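Local coordinates for protein DNA methyltransferase (Nicotiana tabacum, PDB 4ONQ) that probably methylates cytosine in DNA at the C5 position; this chain is its catalytic domain, here holding sinefungin, at residues R100-A105 against K111-W116; N136-A141 against N172-L177; D308-G313 against S339-I344; R80-N85 against A217-V222. The protein carries 5 engineered substitutions. All coordinates share one frame; numbering follows the deposited sequence.

Contacts 3 and 4 are buried and belong to the seven-stranded sheet of the methyltransferase fold. Each lays a helix against one of its strands, and they meet where L309 CD2 packs 4.0 Å from L220 CD2. Contacts 1 and 2 are partly buried and lie farther from the chain's centre. Both gather round the two-stranded hairpin 166-176, with about 6 Å between their nearest atoms. No contact has a hydrogen bond between its segments. Contacts 1 and 4 each rest on a T-shaped pair of a histidine with another aromatic side chain. Contact 3 packs a tyrosine ring against backbone at a glycine and a valine methyl. Contact 2 alone brings charged side chains together, at its outer side.

Contact 1 of 4, residues R100-A105 against K111-W116; sequences RTIHEA and KWWPSW
H103 sets CG anti to its carbonyl carbon (chi1 -72°), while W113 sets CG anti to its backbone N (chi1 -150°), and these turns bring imidazole and indole together. In this T-shaped pair the edge of the H103 ring points at the face of the five-membered ring of W113, with planes at 89° and centroids 4.8 Å apart. H103 NE2 leads, 3.3 Å from W113 CG and offset toward the rim. I102 crosses the indole at about a right angle and meets its six-membered part. Its CG2 lies 3.5 Å from W113 CZ3, and its CD1 reaches W113 CH2 at 3.8 Å. W113 NE1 is hydrogen-bonded to D117 O, which probably holds the ring in this rotation. A serine in place of W113 would probably open a gap beside I102 and leave the H103 edge without its aromatic face. W113 meets W168 edge-to-face and packs on V167, so the loop after helix 107-110 links helix 102-105 to strand 166-170. A105 touches helix 179-186 through M184 and L185.

Contact 2 of 4, residues N136-A141 against N172-L177; sequences NRIRKA and NKVAPL
N172 O lies against R139, near its CA and CB and over one face of its guanidinium, without a hydrogen bond between them. R139 CA approaches it at 3.4 Å in a CA-H...O contact, with 135° at the hydrogen. R139 CB lies 3.5 Å from N172 O. The side chain starts with CG anti to the backbone N (chi1 166°) and then bends at chi3 (-78°), which carries its end across toward K173. There R139 NH2 sits 3.3 Å from K173 CG, against the aliphatic part of the lysine. The two long side chains run side by side and point the same way. Deeper in, I138 and V174 cross at about a right angle. I138 CG2 is 3.7 Å from V174 CG2, and I138 CD1 is 3.8 Å from the same methyl. Beyond this pair, I138 packs on L166 and V157, and V174 on W168 and T135. Helix 132-143 is thus laid against the hairpin of strands 166-170 and 173-176, near its turn. The contact has an apolar inner side and a charged outer one. R139 NH2 and K173 NZ are 5.4 Å apart, and their like charges probably disfavour a closer approach. The salt bridge from R139 NH1 to E143 OE2 probably offsets part of that cost.

Contact 3 of 4, residues D308-G313 against S339-I344; sequences DLVIGG and SSYVRI. Engineered in segment 339-344: S339 (natural residue Tyr), S340 (natural residue Asp).
At the edge of the Y341 ring, near its plane, lies I311 C, 4.1 Å from Y341 CE1. G312 N comes in obliquely, 3.5 Å from Y341 CE1. V310 CG2 also approaches obliquely, 4.1 Å from Y341 CE1. The ring of Y42 meets Y341 as well, with planes at about 55°, and F40 and L236 touch it from the neighbouring strands. Y341 has CG anti to its backbone N (chi1 180°), which sends the ring from helix 337-352 across to the strand. The fit at G312 is close. A CB placed there would fall 2.8 Å from Y341 CE1, so the glycine lets the ring lie against the main chain. The strand and helix segments run antiparallel, at 175°, with their axes 10.2 Å apart. This is the strand-then-helix packing of a Rossmann-like methyltransferase. G312 lies near the bound sinefungin, about 6 Å from it, and the chain soon continues to C316, the predicted catalytic cysteine, which is not modelled. An alanine in place of Y341 would probably open a gap beside G312 and leave V310 CG2 without its aromatic neighbour. Y341 OH stands 3.5 Å from V310 O and forms no hydrogen bond with it. Between these segments, then, the hold is shape and van der Waals contact in a buried setting.

Contact 4 of 4, residues R80-N85 against A217-V222; sequences RGYIHN and AYHLSV
Y82 and H219 form a T-shaped pair, with the edge of the imidazole directed at one face of the phenol ring. Their planes stand at 76° and their centroids are 5.2 Å apart. The leading atom is H219 CE1, 3.9 Å from Y82 CD2 and 4.1 Å from Y82 CE2, so it lies over the face, displaced toward the CD2-CE2 side. CE1 is flanked by two nitrogens, and its polarised C-H probably suits the electron-rich face. Both side chains hold CG anti to the carbonyl carbon (chi1 -55° for Y82, -58° for H219), and they cross at about a right angle. H219 ND1 is hydrogen-bonded to Y41 OH, which probably limits rotation of the imidazole. Y41 also meets the Y82 ring, so one residue touches both partners. Strand 79-84 runs between strands 66-69 and 39-45. Helix 213-220 packs over it, and H219 also touches E66 and V68.

Contact 1 of 4, residues R100-A105 against K111-W116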
loop_
_atom_site.group_PDB
_atom_site.type_symbol
_atom_site.label_atom_id
_atom_site.label_comp_id
_atom_site.label_asym_id
_atom_site.label_seq_id
_atom_site.Cartn_x
_atom_site.Cartn_y
_atom_site.Cartn_z
ATOM N N ARG A 100 -5.500 1.838 15.341
ATOM C CA ARG A 100 -6.320 0.953 14.531
ATOM C C ARG A 100 -7.808 1.297 14.553
ATOM O O ARG A 100 -8.601 0.647 13.886
ATOM C CB ARG A 100 -6.066 -0.514 14.895
ATOM C CG ARG A 100 -4.744 -1.046 14.342
ATOM C CD ARG A 100 -4.430 -2.460 14.813
ATOM N NE ARG A 100 -5.251 -3.476 14.160
ATOM C CZ ARG A 100 -6.275 -4.099 14.737
ATOM N NH1 ARG A 100 -6.610 -3.811 15.986
ATOM N NH2 ARG A 100 -6.964 -5.011 14.066
ATOM N N THR A 101 -8.185 2.327 15.300
ATOM C CA THR A 101 -9.547 2.828 15.213
ATOM C C THR A 101 -9.552 4.256 14.710
ATOM O O THR A 101 -8.575 4.987 14.891
ATOM C CB THR A 101 -10.286 2.775 16.561
ATOM O OG1 THR A 101 -9.539 3.497 17.545
ATOM C CG2 THR A 101 -10.474 1.341 17.013
ATOM N N ILE A 102 -10.654 4.637 14.069
ATOM C CA ILE A 102 -10.853 6.003 13.600
ATOM C C ILE A 102 -10.600 7.002 14.718
ATOM O O ILE A 102 -9.883 7.984 14.542
ATOM C CB ILE A 102 -12.289 6.200 13.080
ATOM C CG1 ILE A 102 -12.498 5.395 11.796
ATOM C CG2 ILE A 102 -12.571 7.673 12.834
ATOM C CD1 ILE A 102 -13.946 5.142 11.461
ATOM N N HIS A 103 -11.147 6.728 15.869
ATOM C CA HIS A 103 -10.968 7.574 16.994
ATOM C C HIS A 103 -9.575 7.700 17.470
ATOM O O HIS A 103 -9.222 8.749 17.953
ATOM C CB HIS A 103 -11.840 7.133 18.131
ATOM C CG HIS A 103 -13.278 7.419 17.924
ATOM N ND1 HIS A 103 -14.229 6.789 18.588
ATOM C CD2 HIS A 103 -13.908 8.307 17.092
ATOM C CE1 HIS A 103 -15.406 7.237 18.202
ATOM N NE2 HIS A 103 -15.207 8.170 17.288
ATOM N N GLU A 104 -8.793 6.634 17.452
ATOM C CA GLU A 104 -7.389 6.778 17.767
ATOM C C GLU A 104 -6.614 7.572 16.736
ATOM O O GLU A 104 -5.828 8.408 17.081
ATOM C CB GLU A 104 -6.680 5.444 18.082
ATOM C CG GLU A 104 -7.568 4.276 18.489
ATOM C CD GLU A 104 -6.805 3.099 19.066
ATOM O OE1 GLU A 104 -6.727 2.983 20.286
ATOM O OE2 GLU A 104 -6.296 2.268 18.313
ATOM N N ALA A 105 -6.846 7.285 15.467
ATOM C CA ALA A 105 -6.149 7.952 14.386
ATOM C C ALA A 105 -6.466 9.419 14.222
ATOM O O ALA A 105 -5.620 10.200 13.954
ATOM C CB ALA A 105 -6.291 7.193 13.092
ATOM N N LYS A 111 -14.874 13.611 19.229
ATOM C CA LYS A 111 -15.798 14.416 19.969
ATOM C C LYS A 111 -17.120 14.682 19.286
ATOM O O LYS A 111 -18.116 14.913 19.925
ATOM C CB LYS A 111 -15.141 15.725 20.303
ATOM C CG LYS A 111 -16.017 16.647 21.059
ATOM C CD LYS A 111 -15.266 17.847 21.500
ATOM C CE LYS A 111 -16.171 18.847 22.177
ATOM N NZ LYS A 111 -16.684 18.489 23.516
ATOM N N TRP A 112 -17.128 14.621 17.977
ATOM C CA TRP A 112 -18.354 14.864 17.220
ATOM C C TRP A 112 -18.913 13.604 16.570
ATOM O O TRP A 112 -19.847 13.673 15.774
ATOM C CB TRP A 112 -18.129 15.973 16.189
ATOM C CG TRP A 112 -17.572 17.194 16.832
ATOM C CD1 TRP A 112 -16.326 17.725 16.653
ATOM C CD2 TRP A 112 -18.224 18.017 17.805
ATOM N NE1 TRP A 112 -16.168 18.836 17.448
ATOM C CE2 TRP A 112 -17.320 19.037 18.164
ATOM C CE3 TRP A 112 -19.489 17.993 18.405
ATOM C CZ2 TRP A 112 -17.642 20.027 19.092
ATOM C CZ3 TRP A 112 -19.804 18.971 19.332
ATOM C CH2 TRP A 112 -18.884 19.973 19.668
ATOM N N TRP A 113 -18.346 12.452 16.916
ATOM C CA TRP A 113 -18.834 11.185 16.385
ATOM C C TRP A 113 -20.144 10.798 17.069
ATOM O O TRP A 113 -20.180 10.593 18.281
ATOM C CB TRP A 113 -17.791 10.074 16.555
ATOM C CG TRP A 113 -17.874 9.019 15.486
ATOM C CD1 TRP A 113 -18.699 7.930 15.466
ATOM C CD2 TRP A 113 -17.104 8.962 14.276
ATOM N NE1 TRP A 113 -18.494 7.202 14.317
ATOM C CE2 TRP A 113 -17.521 7.813 13.569
ATOM C CE3 TRP A 113 -16.110 9.776 13.717
ATOM C CZ2 TRP A 113 -16.980 7.455 12.335
ATOM C CZ3 TRP A 113 -15.569 9.419 12.488
ATOM C CH2 TRP A 113 -16.007 8.266 11.812
ATOM N N PRO A 114 -21.233 10.715 16.293
ATOM C CA PRO A 114 -22.533 10.350 16.861
ATOM C C PRO A 114 -22.520 8.911 17.363
ATOM O O PRO A 114 -21.883 8.052 16.750
ATOM C CB PRO A 114 -23.487 10.474 15.667
ATOM C CG PRO A 114 -22.750 11.274 14.640
ATOM C CD PRO A 114 -21.310 10.962 14.845
ATOM N N SER A 115 -23.220 8.654 18.462
ATOM C CA SER A 115 -23.307 7.305 19.014
ATOM C C SER A 115 -23.910 6.311 18.016
ATOM O O SER A 115 -23.643 5.109 18.084
ATOM C CB SER A 115 -24.124 7.310 20.307
ATOM O OG SER A 115 -25.422 7.828 20.078
ATOM N N TRP A 116 -24.715 6.814 17.085
ATOM C CA TRP A 116 -25.386 5.950 16.121
ATOM C C TRP A 116 -24.538 5.634 14.887
ATOM O O TRP A 116 -24.979 4.907 13.994
ATOM C CB TRP A 116 -26.738 6.539 15.709
ATOM C CG TRP A 116 -26.672 7.956 15.215
ATOM C CD1 TRP A 116 -26.815 9.088 15.959
ATOM C CD2 TRP A 116 -26.459 8.387 13.865
ATOM N NE1 TRP A 116 -26.700 10.199 15.157
ATOM C CE2 TRP A 116 -26.478 9.794 13.868
ATOM C CE3 TRP A 116 -26.244 7.718 12.657
ATOM C CZ2 TRP A 116 -26.296 10.547 12.709
ATOM C CZ3 TRP A 116 -26.064 8.467 11.505
ATOM C CH2 TRP A 116 -26.091 9.869 11.540
#

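Contact 2 of 4, residues N136-A141 against N172-L177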
loop_
_atom_site.group_PDB
_atom_site.type_symbol
_atom_site.label_atom_id
_atom_site.label_comp_id
_atom_site.label_asym_id
_atom_site.label_seq_id
_atom_site.Cartn_x
_atom_site.Cartn_y
_atom_site.Cartn_z
ATOM N N ASN A 136 -23.168 18.631 2.266
ATOM C CA ASN A 136 -24.293 19.527 2.478
ATOM C C ASN A 136 -25.587 18.734 2.649
ATOM O O ASN A 136 -26.354 18.971 3.587
ATOM C CB ASN A 136 -24.425 20.502 1.316
ATOM C CG ASN A 136 -25.351 21.657 1.630
ATOM O OD1 ASN A 136 -25.410 22.130 2.763
ATOM N ND2 ASN A 136 -26.081 22.117 0.624
ATOM N N ARG A 137 -25.823 17.784 1.747
ATOM C CA ARG A 137 -26.995 16.923 1.859
ATOM C C ARG A 137 -27.029 16.237 3.223
ATOM O O ARG A 137 -28.086 16.134 3.845
ATOM C CB ARG A 137 -27.039 15.874 0.738
ATOM C CG ARG A 137 -27.126 16.442 -0.682
ATOM C CD ARG A 137 -28.090 17.622 -0.787
ATOM N NE ARG A 137 -29.413 17.320 -0.253
ATOM C CZ ARG A 137 -30.401 18.204 -0.162
ATOM N NH1 ARG A 137 -30.224 19.452 -0.581
ATOM N NH2 ARG A 137 -31.572 17.839 0.343
ATOM N N ILE A 138 -25.868 15.785 3.690
ATOM C CA ILE A 138 -25.782 15.082 4.968
ATOM C C ILE A 138 -26.068 16.029 6.135
ATOM O O ILE A 138 -26.858 15.708 7.046
ATOM C CB ILE A 138 -24.417 14.381 5.129
ATOM C CG1 ILE A 138 -24.313 13.232 4.122
ATOM C CG2 ILE A 138 -24.241 13.850 6.531
ATOM C CD1 ILE A 138 -23.017 12.472 4.201
ATOM N N ARG A 139 -25.442 17.204 6.083
ATOM C CA ARG A 139 -25.742 18.274 7.028
ATOM C C ARG A 139 -27.244 18.516 7.150
ATOM O O ARG A 139 -27.773 18.498 8.247
ATOM C CB ARG A 139 -25.054 19.590 6.646
ATOM C CG ARG A 139 -25.620 20.785 7.426
ATOM C CD ARG A 139 -25.084 22.130 6.966
ATOM N NE ARG A 139 -23.742 22.413 7.472
ATOM C CZ ARG A 139 -23.490 22.936 8.668
ATOM N NH1 ARG A 139 -24.489 23.214 9.495
ATOM N NH2 ARG A 139 -22.241 23.170 9.043
ATOM N N LYS A 140 -27.927 18.734 6.028
ATOM C CA LYS A 140 -29.358 19.047 6.066
ATOM C C LYS A 140 -30.198 17.863 6.534
ATOM O O LYS A 140 -31.199 18.031 7.230
ATOM C CB LYS A 140 -29.846 19.556 4.706
ATOM C CG LYS A 140 -29.305 20.939 4.349
ATOM C CD LYS A 140 -29.914 21.470 3.068
ATOM C CE LYS A 140 -29.282 22.794 2.650
ATOM N NZ LYS A 140 -29.433 23.860 3.679
ATOM N N ALA A 141 -29.777 16.662 6.159
ATOM C CA ALA A 141 -30.458 15.451 6.595
ATOM C C ALA A 141 -30.415 15.251 8.122
ATOM O O ALA A 141 -31.384 14.759 8.701
ATOM C CB ALA A 141 -29.891 14.233 5.873
ATOM N N ASN A 172 -23.278 18.007 12.996
ATOM C CA ASN A 172 -23.878 18.117 11.660
ATOM C C ASN A 172 -22.871 18.236 10.518
ATOM O O ASN A 172 -23.263 18.449 9.369
ATOM C CB ASN A 172 -24.872 19.279 11.576
ATOM C CG ASN A 172 -25.989 19.168 12.584
ATOM O OD1 ASN A 172 -26.395 18.071 12.953
ATOM N ND2 ASN A 172 -26.506 20.312 13.027
ATOM N N LYS A 173 -21.581 18.100 10.818
ATOM C CA LYS A 173 -20.559 18.269 9.787
ATOM C C LYS A 173 -19.705 17.031 9.559
ATOM O O LYS A 173 -18.890 16.660 10.409
ATOM C CB LYS A 173 -19.654 19.455 10.113
ATOM C CG LYS A 173 -20.400 20.758 10.326
ATOM C CD LYS A 173 -19.448 21.935 10.302
ATOM C CE LYS A 173 -18.391 21.786 11.384
ATOM N NZ LYS A 173 -17.332 22.811 11.220
ATOM N N VAL A 174 -19.895 16.395 8.407
ATOM C CA VAL A 174 -18.969 15.367 7.962
ATOM C C VAL A 174 -18.079 15.959 6.894
ATOM O O VAL A 174 -18.432 16.949 6.249
ATOM C CB VAL A 174 -19.672 14.128 7.375
ATOM C CG1 VAL A 174 -20.395 13.352 8.466
ATOM C CG2 VAL A 174 -20.611 14.533 6.260
ATOM N N ALA A 175 -16.925 15.337 6.700
ATOM C CA ALA A 175 -15.945 15.822 5.745
ATOM C C ALA A 175 -15.193 14.651 5.146
ATOM O O ALA A 175 -15.024 13.619 5.789
ATOM C CB ALA A 175 -14.982 16.774 6.432
ATOM N N PRO A 176 -14.742 14.801 3.901
ATOM C CA PRO A 176 -13.800 13.792 3.416
ATOM C C PRO A 176 -12.467 13.931 4.155
ATOM O O PRO A 176 -12.195 14.992 4.725
ATOM C CB PRO A 176 -13.636 14.148 1.937
ATOM C CG PRO A 176 -13.956 15.627 1.866
ATOM C CD PRO A 176 -14.989 15.878 2.926
ATOM N N LEU A 177 -11.666 12.870 4.167
ATOM C CA LEU A 177 -10.327 12.944 4.732
ATOM C C LEU A 177 -9.486 13.980 3.993
ATOM O O LEU A 177 -9.538 14.064 2.766
ATOM C CB LEU A 177 -9.638 11.587 4.620
ATOM C CG LEU A 177 -10.308 10.439 5.372
ATOM C CD1 LEU A 177 -9.839 9.110 4.800
ATOM C CD2 LEU A 177 -10.012 10.539 6.869
#

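Contact 3 of 4, residues D308-G313 against S339-I344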
loop_
_atom_site.group_PDB
_atom_site.type_symbol
_atom_site.label_atom_id
_atom_site.label_comp_id
_atom_site.label_asym_id
_atom_site.label_seq_id
_atom_site.Cartn_x
_atom_site.Cartn_y
_atom_site.Cartn_z
ATOM N N ASP A 308 18.302 -7.465 -5.503
ATOM C CA ASP A 308 17.958 -8.314 -4.376
ATOM C C ASP A 308 16.448 -8.481 -4.300
ATOM O O ASP A 308 15.942 -9.568 -4.034
ATOM C CB ASP A 308 18.502 -7.715 -3.079
ATOM C CG ASP A 308 20.015 -7.555 -3.101
ATOM O OD1 ASP A 308 20.516 -6.470 -2.730
ATOM O OD2 ASP A 308 20.708 -8.521 -3.482
ATOM N N LEU A 309 15.733 -7.390 -4.556
ATOM C CA LEU A 309 14.280 -7.389 -4.496
ATOM C C LEU A 309 13.689 -6.667 -5.703
ATOM O O LEU A 309 14.119 -5.569 -6.052
ATOM C CB LEU A 309 13.812 -6.716 -3.200
ATOM C CG LEU A 309 12.309 -6.445 -3.058
ATOM C CD1 LEU A 309 11.517 -7.741 -3.024
ATOM C CD2 LEU A 309 12.031 -5.612 -1.829
ATOM N N VAL A 310 12.718 -7.293 -6.356
ATOM C CA VAL A 310 11.898 -6.577 -7.320
ATOM C C VAL A 310 10.471 -6.531 -6.800
ATOM O O VAL A 310 9.906 -7.549 -6.406
ATOM C CB VAL A 310 12.003 -7.143 -8.761
ATOM C CG1 VAL A 310 12.536 -8.560 -8.751
ATOM C CG2 VAL A 310 10.670 -7.039 -9.494
ATOM N N ILE A 311 9.897 -5.351 -6.763
ATOM C CA ILE A 311 8.622 -5.148 -6.138
ATOM C C ILE A 311 7.757 -4.248 -7.001
ATOM O O ILE A 311 8.209 -3.278 -7.508
ATOM C CB ILE A 311 8.823 -4.556 -4.726
ATOM C CG1 ILE A 311 7.521 -4.164 -4.078
ATOM C CG2 ILE A 311 9.705 -3.345 -4.780
ATOM C CD1 ILE A 311 7.654 -3.787 -2.643
ATOM N N GLY A 312 6.512 -4.632 -7.177
ATOM C CA GLY A 312 5.560 -3.859 -7.913
ATOM C C GLY A 312 4.143 -3.992 -7.448
ATOM O O GLY A 312 3.751 -4.975 -6.938
ATOM N N GLY A 313 3.368 -2.968 -7.680
ATOM C CA GLY A 313 2.015 -2.879 -7.200
ATOM C C GLY A 313 1.016 -2.787 -8.310
ATOM O O GLY A 313 1.293 -3.109 -9.429
ATOM N N SER A 339 1.872 -8.010 -17.351
ATOM C CA SER A 339 2.709 -8.785 -18.206
ATOM C C SER A 339 4.039 -8.175 -18.259
ATOM O O SER A 339 5.019 -8.839 -18.367
ATOM C CB SER A 339 2.130 -8.838 -19.599
ATOM O OG SER A 339 0.880 -9.482 -19.577
ATOM N N SER A 340 4.062 -6.876 -18.220
ATOM C CA SER A 340 5.337 -6.173 -18.171
ATOM C C SER A 340 6.108 -6.539 -16.904
ATOM O O SER A 340 7.322 -6.786 -16.945
ATOM C CB SER A 340 5.122 -4.663 -18.250
ATOM O OG SER A 340 4.627 -4.284 -19.523
ATOM N N TYR A 341 5.395 -6.587 -15.782
ATOM C CA TYR A 341 6.013 -6.988 -14.525
ATOM C C TYR A 341 6.632 -8.376 -14.644
ATOM O O TYR A 341 7.783 -8.590 -14.265
ATOM C CB TYR A 341 4.995 -6.966 -13.384
ATOM C CG TYR A 341 5.569 -7.381 -12.050
ATOM C CD1 TYR A 341 6.084 -6.439 -11.172
ATOM C CD2 TYR A 341 5.595 -8.715 -11.666
ATOM C CE1 TYR A 341 6.609 -6.812 -9.955
ATOM C CE2 TYR A 341 6.123 -9.099 -10.453
ATOM C CZ TYR A 341 6.626 -8.144 -9.599
ATOM O OH TYR A 341 7.154 -8.523 -8.385
ATOM N N VAL A 342 5.857 -9.312 -15.180
ATOM C CA VAL A 342 6.303 -10.695 -15.314
ATOM C C VAL A 342 7.513 -10.820 -16.242
ATOM O O VAL A 342 8.501 -11.479 -15.905
ATOM C CB VAL A 342 5.158 -11.589 -15.823
ATOM C CG1 VAL A 342 5.641 -13.019 -16.046
ATOM C CG2 VAL A 342 4.004 -11.557 -14.839
ATOM N N ARG A 343 7.423 -10.178 -17.403
ATOM C CA ARG A 343 8.503 -10.165 -18.384
ATOM C C ARG A 343 9.792 -9.687 -17.735
ATOM O O ARG A 343 10.849 -10.310 -17.873
ATOM C CB ARG A 343 8.147 -9.232 -19.543
ATOM C CG ARG A 343 9.099 -9.298 -20.726
ATOM C CD ARG A 343 8.959 -8.079 -21.634
ATOM N NE ARG A 343 9.788 -6.964 -21.182
ATOM C CZ ARG A 343 9.324 -5.758 -20.870
ATOM N NH1 ARG A 343 8.027 -5.496 -20.966
ATOM N NH2 ARG A 343 10.161 -4.811 -20.469
ATOM N N ILE A 344 9.693 -8.580 -17.009
ATOM C CA ILE A 344 10.870 -7.980 -16.392
ATOM C C ILE A 344 11.451 -8.835 -15.266
ATOM O O ILE A 344 12.670 -9.029 -15.192
ATOM C CB ILE A 344 10.574 -6.548 -15.918
ATOM C CG1 ILE A 344 10.360 -5.654 -17.137
ATOM C CG2 ILE A 344 11.696 -6.016 -15.048
ATOM C CD1 ILE A 344 10.328 -4.197 -16.823
#

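Contact 4 of 4, residues R80-N85 against A217-V222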
loop_
_atom_site.group_PDB
_atom_site.type_symbol
_atom_site.label_atom_id
_atom_site.label_comp_id
_atom_site.label_asym_id
_atom_site.label_seq_id
_atom_site.Cartn_x
_atom_site.Cartn_y
_atom_site.Cartn_z
ATOM N N ARG A 80 -5.964 -7.042 -0.107
ATOM C CA ARG A 80 -5.044 -7.250 -1.162
ATOM C C ARG A 80 -4.554 -8.670 -1.172
ATOM O O ARG A 80 -4.595 -9.368 -0.195
ATOM C CB ARG A 80 -3.891 -6.244 -1.068
ATOM C CG ARG A 80 -4.275 -4.794 -1.286
ATOM C CD ARG A 80 -4.331 -4.506 -2.760
ATOM N NE ARG A 80 -4.809 -3.187 -3.087
ATOM C CZ ARG A 80 -6.046 -2.778 -2.911
ATOM N NH1 ARG A 80 -6.390 -1.553 -3.226
ATOM N NH2 ARG A 80 -6.943 -3.594 -2.433
ATOM N N GLY A 81 -4.120 -9.084 -2.330
ATOM C CA GLY A 81 -3.417 -10.339 -2.517
ATOM C C GLY A 81 -1.969 -10.068 -2.898
ATOM O O GLY A 81 -1.691 -9.314 -3.839
ATOM N N TYR A 82 -1.044 -10.669 -2.152
ATOM C CA TYR A 82 0.381 -10.495 -2.407
ATOM C C TYR A 82 1.030 -11.804 -2.838
ATOM O O TYR A 82 1.030 -12.779 -2.095
ATOM C CB TYR A 82 1.095 -9.966 -1.160
ATOM C CG TYR A 82 0.504 -8.696 -0.593
ATOM C CD1 TYR A 82 0.994 -7.447 -0.962
ATOM C CD2 TYR A 82 -0.544 -8.745 0.316
ATOM C CE1 TYR A 82 0.454 -6.279 -0.436
ATOM C CE2 TYR A 82 -1.088 -7.592 0.844
ATOM C CZ TYR A 82 -0.589 -6.361 0.467
ATOM O OH TYR A 82 -1.151 -5.223 0.996
ATOM N N ILE A 83 1.583 -11.824 -4.044
ATOM C CA ILE A 83 2.335 -12.975 -4.517
ATOM C C ILE A 83 3.807 -12.705 -4.279
ATOM O O ILE A 83 4.342 -11.725 -4.786
ATOM C CB ILE A 83 2.136 -13.193 -6.023
ATOM C CG1 ILE A 83 0.647 -13.277 -6.363
ATOM C CG2 ILE A 83 2.891 -14.441 -6.482
ATOM C CD1 ILE A 83 0.096 -14.681 -6.337
ATOM N N HIS A 84 4.471 -13.567 -3.518
ATOM C CA HIS A 84 5.886 -13.354 -3.242
ATOM C C HIS A 84 6.641 -14.649 -2.954
ATOM O O HIS A 84 6.038 -15.704 -2.774
ATOM C CB HIS A 84 6.054 -12.366 -2.086
ATOM C CG HIS A 84 5.402 -12.809 -0.815
ATOM N ND1 HIS A 84 6.057 -13.563 0.135
ATOM C CD2 HIS A 84 4.152 -12.605 -0.336
ATOM C CE1 HIS A 84 5.240 -13.800 1.145
ATOM N NE2 HIS A 84 4.077 -13.233 0.883
ATOM N N ASN A 85 7.967 -14.552 -2.918
ATOM C CA ASN A 85 8.820 -15.694 -2.617
ATOM C C ASN A 85 9.702 -15.433 -1.395
ATOM O O ASN A 85 10.808 -15.960 -1.287
ATOM C CB ASN A 85 9.672 -16.063 -3.836
ATOM C CG ASN A 85 10.637 -14.953 -4.240
ATOM O OD1 ASN A 85 10.578 -13.834 -3.724
ATOM N ND2 ASN A 85 11.524 -15.259 -5.182
ATOM N N ALA A 217 5.712 -3.413 5.007
ATOM C CA ALA A 217 6.911 -3.470 5.833
ATOM C C ALA A 217 6.900 -4.724 6.687
ATOM O O ALA A 217 7.944 -5.337 6.913
ATOM C CB ALA A 217 7.025 -2.239 6.708
ATOM N N TYR A 218 5.716 -5.100 7.166
ATOM C CA TYR A 218 5.585 -6.343 7.913
ATOM C C TYR A 218 6.043 -7.514 7.060
ATOM O O TYR A 218 6.730 -8.409 7.551
ATOM C CB TYR A 218 4.149 -6.564 8.383
ATOM C CG TYR A 218 3.951 -7.827 9.197
ATOM C CD1 TYR A 218 4.444 -7.930 10.495
ATOM C CD2 TYR A 218 3.256 -8.909 8.675
ATOM C CE1 TYR A 218 4.254 -9.079 11.244
ATOM C CE2 TYR A 218 3.064 -10.060 9.415
ATOM C CZ TYR A 218 3.564 -10.141 10.697
ATOM O OH TYR A 218 3.368 -11.292 11.428
ATOM N N HIS A 219 5.683 -7.512 5.778
ATOM C CA HIS A 219 6.176 -8.592 4.915
ATOM C C HIS A 219 7.680 -8.520 4.590
ATOM O O HIS A 219 8.364 -9.544 4.575
ATOM C CB HIS A 219 5.342 -8.709 3.641
ATOM C CG HIS A 219 3.889 -8.945 3.902
ATOM N ND1 HIS A 219 2.903 -8.592 3.006
ATOM C CD2 HIS A 219 3.252 -9.484 4.969
ATOM C CE1 HIS A 219 1.723 -8.908 3.508
ATOM N NE2 HIS A 219 1.906 -9.453 4.697
ATOM N N LEU A 220 8.194 -7.318 4.344
ATOM C CA LEU A 220 9.587 -7.149 3.933
ATOM C C LEU A 220 10.568 -7.222 5.099
ATOM O O LEU A 220 11.776 -7.255 4.889
ATOM C CB LEU A 220 9.780 -5.816 3.203
ATOM C CG LEU A 220 9.002 -5.590 1.906
ATOM C CD1 LEU A 220 9.283 -4.202 1.320
ATOM C CD2 LEU A 220 9.334 -6.668 0.896
ATOM N N SER A 221 10.052 -7.235 6.323
ATOM C CA SER A 221 10.907 -7.159 7.507
ATOM C C SER A 221 11.911 -8.308 7.574
ATOM O O SER A 221 12.995 -8.158 8.130
ATOM C CB SER A 221 10.064 -7.125 8.782
ATOM O OG SER A 221 9.379 -8.346 8.968
ATOM N N VAL A 222 11.545 -9.446 6.989
ATOM C CA VAL A 222 12.422 -10.611 6.922
ATOM C C VAL A 222 13.708 -10.332 6.145
ATOM O O VAL A 222 14.660 -11.106 6.213
ATOM C CB VAL A 222 11.717 -11.812 6.255
ATOM C CG1 VAL A 222 10.425 -12.150 6.985
ATOM C CG2 VAL A 222 11.442 -11.517 4.784
#